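Local structure of SusD homolog (3IHV) at residues 241-246 against 373-378; 318-323 against 460-465; 66-71 against 511-516. The protein probably binds glycans at the cell surface, as a SusD-family protein associated with the bacterial outer membrane. All blocks are in the same frame, centred on the assembly; numbering follows the deposited sequence.

In the fold
From the N terminus, the chain first passes 66-71, a loop before helix 75-101, whose partner, 511-516, comes 440 residues later, between helices 504-507 and 520-525. Contact 3 ties these two loops together and closes a wide loop that contains both other contacts. Within it the segments alternate: 241-246, 318-323, 373-378, 460-465, so contacts 1 and 2 cross. Contact 1 ties helix 242-250 to helix 373-376, and contact 2 ties helix 320-324 to helix 448-463. These two touch, Tyr242 OH lying 2.7 Å from Glu462 O, a probable hydrogen bond. Contact 3 lies apart, its centre about 33 Å from that of contact 1, on the opposite side of the chain's centre.

Contact 1: residues 241-246 against 373-378. With EDO (1,2-ethanediol), chain O.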
# COMPACT_ATOMS: atom_id res chain seq x y z
N ASP A 241 -9.10 -13.80 13.14
CA ASP A 241 -10.15 -12.81 12.97
C ASP A 241 -9.73 -11.62 12.11
O ASP A 241 -8.80 -10.91 12.45
CB ASP A 241 -10.60 -12.31 14.32
CG ASP A 241 -11.18 -13.40 15.17
OD1 ASP A 241 -11.98 -14.20 14.67
OD2 ASP A 241 -10.84 -13.43 16.38
N TYR A 242 -10.42 -11.42 11.00
CA TYR A 242 -10.09 -10.29 10.10
C TYR A 242 -10.07 -8.98 10.84
O TYR A 242 -9.21 -8.14 10.56
CB TYR A 242 -11.11 -10.22 8.98
CG TYR A 242 -10.73 -9.33 7.85
CD1 TYR A 242 -9.74 -9.72 6.93
CD2 TYR A 242 -11.40 -8.15 7.62
CE1 TYR A 242 -9.42 -8.91 5.85
CE2 TYR A 242 -11.10 -7.36 6.55
CZ TYR A 242 -10.11 -7.73 5.67
OH TYR A 242 -9.83 -6.88 4.64
N GLU A 243 -11.02 -8.81 11.75
CA GLU A 243 -11.12 -7.57 12.54
C GLU A 243 -9.84 -7.29 13.34
O GLU A 243 -9.48 -6.15 13.54
CB GLU A 243 -12.36 -7.60 13.45
CG GLU A 243 -12.53 -6.32 14.28
CD GLU A 243 -13.84 -6.25 15.06
OE1 GLU A 243 -14.74 -7.06 14.81
OE2 GLU A 243 -13.93 -5.39 15.95
N GLN A 244 -9.17 -8.34 13.79
CA GLN A 244 -7.95 -8.19 14.56
C GLN A 244 -6.88 -7.43 13.81
O GLN A 244 -6.05 -6.76 14.42
CB GLN A 244 -7.43 -9.57 15.04
CG GLN A 244 -6.39 -9.47 16.15
CD GLN A 244 -6.97 -8.90 17.45
OE1 GLN A 244 -8.01 -9.34 17.90
NE2 GLN A 244 -6.28 -7.94 18.05
N LEU A 245 -6.81 -7.58 12.49
CA LEU A 245 -5.86 -6.79 11.75
C LEU A 245 -6.03 -5.28 11.98
O LEU A 245 -5.02 -4.54 12.04
CB LEU A 245 -6.00 -7.04 10.24
CG LEU A 245 -5.58 -8.40 9.69
CD1 LEU A 245 -6.17 -8.66 8.33
CD2 LEU A 245 -4.03 -8.52 9.69
N TRP A 246 -7.27 -4.83 12.09
CA TRP A 246 -7.59 -3.40 12.18
C TRP A 246 -7.42 -2.95 13.63
O TRP A 246 -6.88 -1.85 13.90
CB TRP A 246 -8.99 -3.10 11.50
CG TRP A 246 -8.95 -3.82 10.19
CD1 TRP A 246 -9.65 -4.93 9.84
CD2 TRP A 246 -7.98 -3.62 9.16
NE1 TRP A 246 -9.21 -5.40 8.64
CE2 TRP A 246 -8.19 -4.61 8.20
CE3 TRP A 246 -7.00 -2.66 8.94
CZ2 TRP A 246 -7.42 -4.69 7.05
CZ3 TRP A 246 -6.24 -2.76 7.79
CH2 TRP A 246 -6.45 -3.76 6.88
N ILE A 373 -10.92 5.09 13.82
CA ILE A 373 -10.28 5.44 15.08
C ILE A 373 -11.25 5.35 16.30
O ILE A 373 -10.89 4.80 17.33
CB ILE A 373 -9.60 6.84 14.99
CG1 ILE A 373 -8.41 6.77 14.04
CG2 ILE A 373 -9.18 7.33 16.37
CD1 ILE A 373 -7.72 8.13 13.78
N GLN A 374 -12.46 5.89 16.15
CA GLN A 374 -13.43 5.88 17.23
C GLN A 374 -13.74 4.44 17.64
O GLN A 374 -13.85 4.14 18.81
CB GLN A 374 -14.70 6.57 16.77
CG GLN A 374 -15.86 6.53 17.73
CD GLN A 374 -15.66 7.38 18.97
OE1 GLN A 374 -14.97 8.42 18.95
NE2 GLN A 374 -16.31 6.97 20.03
N LYS A 375 -13.88 3.56 16.65
CA LYS A 375 -14.12 2.16 16.90
C LYS A 375 -12.93 1.41 17.53
O LYS A 375 -13.11 0.64 18.46
CB LYS A 375 -14.45 1.43 15.58
CG LYS A 375 -14.81 -0.05 15.79
CD LYS A 375 -15.10 -0.77 14.48
CE LYS A 375 -15.62 -2.18 14.76
NZ LYS A 375 -15.65 -2.97 13.49
N TYR A 376 -11.72 1.61 17.00
CA TYR A 376 -10.58 0.80 17.40
C TYR A 376 -9.59 1.31 18.45
O TYR A 376 -9.03 0.50 19.17
CB TYR A 376 -9.80 0.38 16.15
CG TYR A 376 -10.56 -0.56 15.23
CD1 TYR A 376 -11.02 -1.79 15.69
CD2 TYR A 376 -10.75 -0.27 13.91
CE1 TYR A 376 -11.68 -2.66 14.86
CE2 TYR A 376 -11.41 -1.13 13.07
CZ TYR A 376 -11.87 -2.33 13.54
OH TYR A 376 -12.55 -3.19 12.72
N VAL A 377 -9.35 2.61 18.52
CA VAL A 377 -8.28 3.11 19.38
C VAL A 377 -8.68 3.08 20.83
O VAL A 377 -9.66 3.69 21.22
CB VAL A 377 -7.79 4.48 18.90
CG1 VAL A 377 -6.71 5.02 19.83
CG2 VAL A 377 -7.23 4.32 17.53
N THR A 378 -7.94 2.31 21.63
CA THR A 378 -8.28 2.12 23.05
C THR A 378 -7.65 3.14 23.98
O THR A 378 -8.00 3.21 25.18
CB THR A 378 -7.83 0.72 23.52
OG1 THR A 378 -6.41 0.60 23.36
CG2 THR A 378 -8.51 -0.36 22.71
C1 EDO O . -7.64 -9.87 21.06
O1 EDO O . -8.88 -9.91 20.35
C2 EDO O . -7.50 -8.54 21.78
O2 EDO O . -7.44 -7.44 20.85
O HOH W 1 -17.11 -5.45 14.31
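Helix 242-250 and the short helix 373-376 meet through Glu243 and Trp246 on the first and Lys375 and Tyr376 on the second, a helix-to-helix packing with a buried aromatic side and a wetter, charged rim. The phenol ring of Tyr376 is sandwiched between the backbone of Trp246, whose carbonyl carbon sits above the ring centre, and the aliphatic chain of Lys375, whose CD covers the other face toward its rim. Trp246 CB approaches Tyr376 CE2 to 3.5 Å, while the indole swings away to fill the interior behind, meeting the rings of Trp371 and Tyr393.

Glu243 reaches Tyr376 from the hydroxyl end. With CG anti to the backbone N (chi1 -179°) and the chain extended beyond it, the side chain stretches across the ring's rim: Glu243 CG rests 3.5 Å from Tyr376 OH, and OE2 lies at the ring edge, near its plane, 3.7 Å from Tyr376 CE1. The carboxylate is turned 64° from the ring. Gln244, turned away from 373-378, holds a 1,2-ethanediol, probably from the crystallisation liquor: its OE1 accepts from EDO O1 (2.7 Å) and its NE2 donates to EDO O2.

Lys375, extended throughout, brings its ammonium to the rim. Its NZ donates to the neighbouring Tyr376 OH at 3.2 Å, but the salt bridge from Lys375 NZ to Glu243 OE2 is long, 3.9 Å. A water closes the gap, donating a hydrogen bond to Glu243 OE1 at 2.9 Å and accepting one from Lys375 NZ at 3.0 Å. Tyrosine suits its place because a flat apolar ring ends in a polar hydroxyl within reach of the lysine. The charge pairing is thus partly solvent-mediated, and its attraction is probably weaker than that of a direct ion pair, with close apolar packing beside it.

Contact 2: residues 318-323 against 460-465; sequences DIRRDL and SYELSF
Arg320 NH1 donates to Glu462 OE1 across the contact, 2.8 Å with an N-H...O angle of 160°. The acceptor lies in the guanidinium plane and is met through its anti lone pair, the one pointing away from OE2. That leaves OE2 to other arginines, and it forms salt bridges to Arg396 and Arg429. Arg320 NH1 has a second anionic partner in Glu458, so this nitrogen serves two carboxylates.

The other side of the guanidinium belongs to Asp318, which is gripped side-on by two nitrogens. Arg320 NE reaches Asp318 OD1 at 3.0 Å in a nearly straight bond (173°), and Arg320 NH2 reaches Asp318 OD2 at 2.9 Å from above the carboxylate plane. Asp318 OD1 also accepts the backbone N of Arg320 at 2.9 Å. This is a capping bond at the turn leading into helix 320-324, where aspartate suits its place: a short acidic chain can take a backbone N-H and hold an arginine at once. Asp318 OD2 is further bonded by Trp312 NE1.

Asp318, Arg320 and Glu462 thus form a buried salt-bridge network joining helix 320-324 to the C-terminal part of helix 448-463; together with Glu458, the acids probably offset the buried charge of Arg320 and keep it protonated. A bend at chi3 (-66°) turns the guanidinium so that it lies between Asp318 and Glu462. Tyr461 CB sits over one guanidinium face, toward its rim, 3.7 Å from Arg320 NH2, while the tyrosine ring leads away to stack on Trp312.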
# COMPACT_ATOMS: atom_id res chain seq x y z
N ASP A 318 -19.71 -13.02 3.75
CA ASP A 318 -18.34 -12.50 3.77
C ASP A 318 -18.28 -11.40 4.84
O ASP A 318 -18.83 -10.30 4.64
CB ASP A 318 -18.01 -11.95 2.39
CG ASP A 318 -16.58 -11.52 2.26
OD1 ASP A 318 -15.94 -11.19 3.30
OD2 ASP A 318 -16.10 -11.47 1.10
N ILE A 319 -17.58 -11.70 5.94
CA ILE A 319 -17.52 -10.77 7.07
C ILE A 319 -16.61 -9.57 6.82
O ILE A 319 -16.62 -8.61 7.57
CB ILE A 319 -17.14 -11.47 8.42
CG1 ILE A 319 -15.67 -11.91 8.44
CG2 ILE A 319 -18.15 -12.61 8.71
CD1 ILE A 319 -15.17 -12.27 9.83
N ARG A 320 -15.82 -9.63 5.76
CA ARG A 320 -14.89 -8.56 5.50
C ARG A 320 -15.60 -7.32 5.02
O ARG A 320 -15.07 -6.25 5.16
CB ARG A 320 -13.90 -8.95 4.44
CG ARG A 320 -12.98 -10.08 4.87
CD ARG A 320 -12.16 -10.60 3.72
NE ARG A 320 -13.01 -11.25 2.71
CZ ARG A 320 -12.56 -11.91 1.64
NH1 ARG A 320 -11.27 -12.04 1.42
NH2 ARG A 320 -13.39 -12.46 0.79
N ARG A 321 -16.77 -7.50 4.41
CA ARG A 321 -17.50 -6.37 3.81
C ARG A 321 -17.80 -5.27 4.84
O ARG A 321 -17.38 -4.14 4.66
CB ARG A 321 -18.76 -6.85 3.12
CG ARG A 321 -19.60 -5.71 2.42
CD ARG A 321 -20.88 -6.24 1.71
NE ARG A 321 -21.64 -6.96 2.71
CZ ARG A 321 -21.69 -8.28 2.86
NH1 ARG A 321 -21.06 -9.12 2.02
NH2 ARG A 321 -22.36 -8.77 3.88
N ASP A 322 -18.48 -5.62 5.91
CA ASP A 322 -18.77 -4.65 6.97
C ASP A 322 -17.54 -4.18 7.76
O ASP A 322 -17.59 -3.11 8.38
CB ASP A 322 -19.82 -5.22 7.94
CG ASP A 322 -21.14 -5.44 7.26
OD1 ASP A 322 -21.50 -4.66 6.36
OD2 ASP A 322 -21.82 -6.41 7.62
N LEU A 323 -16.48 -4.98 7.78
CA LEU A 323 -15.24 -4.59 8.42
C LEU A 323 -14.42 -3.65 7.57
O LEU A 323 -13.58 -2.94 8.11
CB LEU A 323 -14.39 -5.80 8.80
CG LEU A 323 -14.97 -6.61 9.94
CD1 LEU A 323 -14.27 -7.98 10.09
CD2 LEU A 323 -14.84 -5.81 11.27
N SER A 460 -9.77 -7.34 -4.36
CA SER A 460 -10.60 -6.23 -3.91
C SER A 460 -11.25 -6.56 -2.58
O SER A 460 -11.23 -5.72 -1.68
CB SER A 460 -11.63 -5.83 -4.98
OG SER A 460 -12.70 -6.74 -5.09
N TYR A 461 -11.80 -7.77 -2.42
CA TYR A 461 -12.45 -8.16 -1.15
C TYR A 461 -11.49 -8.30 0.02
O TYR A 461 -11.85 -7.99 1.16
CB TYR A 461 -13.28 -9.44 -1.33
CG TYR A 461 -14.44 -9.33 -2.32
CD1 TYR A 461 -15.03 -8.10 -2.64
CD2 TYR A 461 -15.05 -10.46 -2.82
CE1 TYR A 461 -16.12 -8.01 -3.48
CE2 TYR A 461 -16.16 -10.39 -3.64
CZ TYR A 461 -16.69 -9.17 -3.97
OH TYR A 461 -17.79 -9.11 -4.80
N GLU A 462 -10.25 -8.70 -0.28
CA GLU A 462 -9.29 -8.89 0.80
C GLU A 462 -8.56 -7.62 1.20
O GLU A 462 -8.34 -7.36 2.40
CB GLU A 462 -8.26 -9.96 0.40
CG GLU A 462 -7.22 -10.23 1.50
CD GLU A 462 -7.81 -10.71 2.83
OE1 GLU A 462 -8.97 -11.25 2.87
OE2 GLU A 462 -7.13 -10.49 3.86
N LEU A 463 -8.17 -6.83 0.20
CA LEU A 463 -7.24 -5.73 0.37
C LEU A 463 -7.79 -4.32 0.10
O LEU A 463 -7.02 -3.38 -0.01
CB LEU A 463 -6.06 -5.98 -0.58
CG LEU A 463 -5.34 -7.32 -0.45
CD1 LEU A 463 -4.45 -7.55 -1.69
CD2 LEU A 463 -4.53 -7.35 0.80
N SER A 464 -9.11 -4.19 0.00
CA SER A 464 -9.73 -2.92 -0.35
C SER A 464 -9.16 -1.78 0.45
O SER A 464 -8.96 -1.93 1.64
CB SER A 464 -11.26 -2.97 -0.16
OG SER A 464 -11.65 -3.23 1.18
N PHE A 465 -8.85 -0.66 -0.25
CA PHE A 465 -8.43 0.60 0.38
C PHE A 465 -6.99 0.58 0.95
O PHE A 465 -6.51 1.61 1.41
CB PHE A 465 -9.44 1.07 1.43
CG PHE A 465 -10.85 0.86 1.01
CD1 PHE A 465 -11.32 1.39 -0.20
CD2 PHE A 465 -11.72 0.09 1.79
CE1 PHE A 465 -12.62 1.14 -0.61
CE2 PHE A 465 -13.02 -0.16 1.35
CZ PHE A 465 -13.45 0.35 0.15

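Contact 3: residues 66-71 against 511-516; sequences PTNSFP and GKHELF
His513, Phe70 and Asn68 bury the most surface here: Asn68 lays its CB and amide over the His513 ring, and Phe70 turns its edge to Phe516. Two irregular loops are joined, one near the N terminus in the starch-binding-associated family region and one near the C terminus in the SusD family region, where a type I beta turn from Lys512 to Leu515 presents His513. The Asn68 amide is only 16° from parallel with the imidazole. Its CB stands 3.5 Å from the centroid of the His513 ring, a CH-pi contact over the face, while CG of Lys512 covers the opposite face. Asn68 has the backbone angles of a left-handed helix, which asparagine tolerates well, and its amide rotation is fixed by Arg470 at OD1 and by Thr508 and Tyr479 at ND2.

Histidine suits the place because a flat ring can be packed on both faces and still bond at its rim. Its ND1 accepts from the backbone N of Glu509, and His513 NE2 is 2.7 Å from a water lying in the ring plane. The same water donates to Phe70 O at 2.7 Å. A second water, donating a hydrogen bond to Phe70 O and accepting one from Lys512 NZ at 3.0 Å, adds another bridge between the segments.

Phe70 makes the apolar half. Its CG sits between the backbone N and the carbonyl carbon (chi1 62°), which carries the ring across to Phe516. Phe70 CZ points at the centre of the Phe516 face, 3.8 Å from Phe516 CE1, in an edge-to-face pair with planes 60° apart.

Both phenylalanines also pack on Val77 of helix 75-101, and Asn68 rests on Val504 of helix 504-507. Phe516 is hydrogen-bonded through its backbone to Arg134 of helix 107-135, and Pro66 touches Val54 of strand 52-54.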
# COMPACT_ATOMS: atom_id res chain seq x y z
N PRO A 66 -6.28 12.46 -7.47
CA PRO A 66 -7.17 11.30 -7.57
C PRO A 66 -8.09 11.27 -8.78
O PRO A 66 -8.60 10.21 -9.12
CB PRO A 66 -8.00 11.40 -6.30
CG PRO A 66 -7.12 12.10 -5.33
CD PRO A 66 -6.46 13.15 -6.17
N THR A 67 -8.32 12.42 -9.42
CA THR A 67 -9.15 12.47 -10.63
C THR A 67 -8.32 12.42 -11.91
O THR A 67 -8.88 12.54 -13.00
CB THR A 67 -10.00 13.74 -10.65
OG1 THR A 67 -9.13 14.90 -10.58
CG2 THR A 67 -11.07 13.71 -9.47
N ASN A 68 -7.00 12.28 -11.80
CA ASN A 68 -6.14 12.23 -12.97
C ASN A 68 -6.22 13.45 -13.87
O ASN A 68 -6.19 13.34 -15.08
CB ASN A 68 -6.40 10.94 -13.76
CG ASN A 68 -6.00 9.71 -13.00
OD1 ASN A 68 -5.06 9.77 -12.19
ND2 ASN A 68 -6.71 8.60 -13.21
N SER A 69 -6.24 14.62 -13.24
CA SER A 69 -6.39 15.87 -13.97
C SER A 69 -5.26 16.85 -13.67
O SER A 69 -5.39 18.06 -13.91
CB SER A 69 -7.76 16.49 -13.65
OG SER A 69 -7.93 16.77 -12.27
N PHE A 70 -4.14 16.29 -13.22
CA PHE A 70 -2.96 17.04 -12.79
C PHE A 70 -1.87 17.17 -13.86
O PHE A 70 -1.78 16.32 -14.77
CB PHE A 70 -2.36 16.44 -11.50
CG PHE A 70 -1.87 15.02 -11.64
CD1 PHE A 70 -2.75 13.94 -11.53
CD2 PHE A 70 -0.49 14.76 -11.80
CE1 PHE A 70 -2.30 12.64 -11.62
CE2 PHE A 70 -0.03 13.44 -11.86
CZ PHE A 70 -0.94 12.38 -11.79
N PRO A 71 -1.08 18.25 -13.77
CA PRO A 71 0.01 18.52 -14.73
C PRO A 71 1.35 17.93 -14.27
O PRO A 71 1.47 17.46 -13.15
CB PRO A 71 0.06 20.04 -14.72
CG PRO A 71 -0.22 20.38 -13.32
CD PRO A 71 -1.31 19.41 -12.90
N GLY A 511 -3.11 5.21 -22.02
CA GLY A 511 -1.74 5.44 -22.49
C GLY A 511 -1.04 6.60 -21.78
O GLY A 511 0.11 6.90 -22.11
N LYS A 512 -1.72 7.23 -20.82
CA LYS A 512 -1.12 8.30 -20.05
C LYS A 512 -1.08 7.93 -18.58
O LYS A 512 0.00 7.79 -17.97
CB LYS A 512 -1.92 9.60 -20.25
CG LYS A 512 -1.39 10.80 -19.45
CD LYS A 512 -2.16 12.05 -19.72
CE LYS A 512 -1.64 13.19 -18.87
NZ LYS A 512 -2.37 14.44 -19.19
N HIS A 513 -2.27 7.70 -18.01
CA HIS A 513 -2.42 7.60 -16.55
C HIS A 513 -2.00 6.27 -15.92
O HIS A 513 -2.13 6.11 -14.72
CB HIS A 513 -3.81 8.09 -16.09
CG HIS A 513 -4.00 9.57 -16.26
ND1 HIS A 513 -4.81 10.12 -17.24
CD2 HIS A 513 -3.42 10.62 -15.62
CE1 HIS A 513 -4.73 11.44 -17.19
NE2 HIS A 513 -3.88 11.77 -16.22
N GLU A 514 -1.45 5.38 -16.70
CA GLU A 514 -0.83 4.16 -16.18
C GLU A 514 0.54 4.48 -15.54
O GLU A 514 1.13 3.62 -14.88
CB GLU A 514 -0.63 3.10 -17.24
CG GLU A 514 -1.90 2.71 -17.99
CD GLU A 514 -2.22 3.63 -19.13
OE1 GLU A 514 -1.36 4.48 -19.46
OE2 GLU A 514 -3.34 3.51 -19.70
N LEU A 515 1.07 5.68 -15.78
CA LEU A 515 2.25 6.19 -15.07
C LEU A 515 2.02 7.59 -14.58
O LEU A 515 1.18 8.33 -15.14
CB LEU A 515 3.44 6.28 -16.01
CG LEU A 515 4.00 4.94 -16.51
CD1 LEU A 515 5.02 5.20 -17.63
CD2 LEU A 515 4.63 4.09 -15.35
N PHE A 516 2.75 7.97 -13.56
CA PHE A 516 2.86 9.37 -13.17
C PHE A 516 3.92 10.00 -14.08
O PHE A 516 4.77 9.28 -14.64
CB PHE A 516 3.23 9.53 -11.70
CG PHE A 516 2.00 9.59 -10.76
CD1 PHE A 516 0.82 8.91 -11.07
CD2 PHE A 516 2.06 10.26 -9.56
CE1 PHE A 516 -0.29 8.95 -10.20
CE2 PHE A 516 0.98 10.27 -8.68
CZ PHE A 516 -0.20 9.65 -9.02
O HOH W 2 -3.36 14.45 -15.98
O HOH W 3 -1.35 16.75 -17.55